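Local coordinates for protein ATP-dependent Clp protease proteolytic subunit (Plasmodium falciparum, PDB 4GM2) that belongs to the ClpP-like peptidase family S14 and forms the inactive subunit of the apicoplast-localized caseinolytic protease complex, at residues 83-88 against 111-116. Numbering follows the deposited sequence.
Sequences TDVISI and ACILAS
Around V85 and L114, whose CA atoms lie 6.6 Å apart, helices 83-88 and 111-116 run almost parallel, their axes 9.8 Å apart at an angle of 9°. The contact is wholly apolar. V85 points at the other helix, and its CG2, placed trans to the backbone N, rests 3.9 Å from CB of L114. More loosely, CG2 of V85 lies 4.4 Å from CG2 of I113. A short beta-branched side chain suits this place, since its CG2 methyl sits close to the backbone at the closest CA pair. L114 has a longer reach: chi1 of -167° sets CG trans to the backbone N, and chi2 of 55° then turns CD1 to within 3.5 Å of CG2 of I88, the side chains meeting at about a right angle. In 111-116, OG of S116 donates a hydrogen bond to O of I113 (2.8 Å), giving this buried hydroxyl a partner within its own segment. The pair lies near the centre of the ClpP-fold subunit. Branched and apolar, I88 and I113 fill two directions at once, also packing on helices 39-55 and 148-170 respectively. L114 also touches L63 and I65 of the parallel-sheet strand 61-67, while OG of S87 hydrogen-bonds to O of L104 of a neighbouring subunit.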
# COMPACT_ATOMS: atom_id res chain seq x y z
N THR A 83 12.28 30.86 1.28
CA THR A 83 13.58 30.30 1.65
C THR A 83 13.81 28.96 0.97
O THR A 83 14.96 28.61 0.67
CB THR A 83 13.75 30.12 3.16
OG1 THR A 83 12.62 29.41 3.67
CG2 THR A 83 13.87 31.47 3.86
N ASP A 84 12.73 28.21 0.76
CA ASP A 84 12.79 26.93 0.06
C ASP A 84 13.31 27.10 -1.36
O ASP A 84 14.18 26.35 -1.80
CB ASP A 84 11.42 26.24 0.04
CG ASP A 84 11.12 25.47 1.31
OD1 ASP A 84 12.00 25.39 2.20
OD2 ASP A 84 9.99 24.95 1.43
N VAL A 85 12.77 28.09 -2.06
CA VAL A 85 13.20 28.37 -3.43
C VAL A 85 14.59 29.00 -3.44
O VAL A 85 15.38 28.71 -4.35
CB VAL A 85 12.14 29.17 -4.23
CG1 VAL A 85 12.15 30.64 -3.85
CG2 VAL A 85 12.39 29.03 -5.72
N ILE A 86 14.90 29.82 -2.44
CA ILE A 86 16.26 30.37 -2.28
C ILE A 86 17.24 29.21 -2.10
O ILE A 86 18.35 29.24 -2.64
CB ILE A 86 16.38 31.35 -1.09
CG1 ILE A 86 15.67 32.67 -1.39
CG2 ILE A 86 17.84 31.65 -0.77
CD1 ILE A 86 15.43 33.55 -0.17
N SER A 87 16.82 28.21 -1.33
CA SER A 87 17.62 27.01 -1.15
C SER A 87 17.83 26.24 -2.44
O SER A 87 18.94 25.80 -2.70
CB SER A 87 17.02 26.10 -0.09
OG SER A 87 17.61 26.39 1.16
N ILE A 88 16.77 26.10 -3.24
CA ILE A 88 16.84 25.37 -4.51
C ILE A 88 17.79 26.05 -5.50
O ILE A 88 18.69 25.40 -6.05
CB ILE A 88 15.44 25.17 -5.14
CG1 ILE A 88 14.57 24.27 -4.26
CG2 ILE A 88 15.57 24.56 -6.53
CD1 ILE A 88 13.09 24.39 -4.52
N ALA A 111 7.70 30.10 -8.02
CA ALA A 111 7.90 29.26 -9.20
C ALA A 111 8.47 30.08 -10.35
O ALA A 111 9.19 29.55 -11.20
CB ALA A 111 6.60 28.58 -9.60
N CYS A 112 8.15 31.38 -10.38
CA CYS A 112 8.71 32.29 -11.38
C CYS A 112 10.20 32.56 -11.11
O CYS A 112 11.01 32.58 -12.04
CB CYS A 112 7.94 33.61 -11.40
SG CYS A 112 8.46 34.77 -12.68
N ILE A 113 10.54 32.75 -9.84
CA ILE A 113 11.93 32.88 -9.40
C ILE A 113 12.72 31.64 -9.84
O ILE A 113 13.81 31.75 -10.41
CB ILE A 113 12.02 33.04 -7.87
CG1 ILE A 113 11.38 34.35 -7.43
CG2 ILE A 113 13.47 32.96 -7.39
CD1 ILE A 113 11.03 34.41 -5.96
N LEU A 114 12.14 30.48 -9.57
CA LEU A 114 12.75 29.21 -9.93
C LEU A 114 12.99 29.10 -11.44
O LEU A 114 14.08 28.73 -11.86
CB LEU A 114 11.88 28.05 -9.45
CG LEU A 114 12.53 26.67 -9.47
CD1 LEU A 114 13.84 26.69 -8.70
CD2 LEU A 114 11.58 25.63 -8.91
N ALA A 115 11.97 29.43 -12.23
CA ALA A 115 12.07 29.38 -13.69
C ALA A 115 13.20 30.28 -14.23
O ALA A 115 13.96 29.86 -15.10
CB ALA A 115 10.73 29.74 -14.32
N SER A 116 13.30 31.50 -13.71
CA SER A 116 14.32 32.45 -14.15
C SER A 116 15.72 32.08 -13.67
O SER A 116 16.71 32.71 -14.06
CB SER A 116 13.97 33.86 -13.66
OG SER A 116 13.98 33.90 -12.24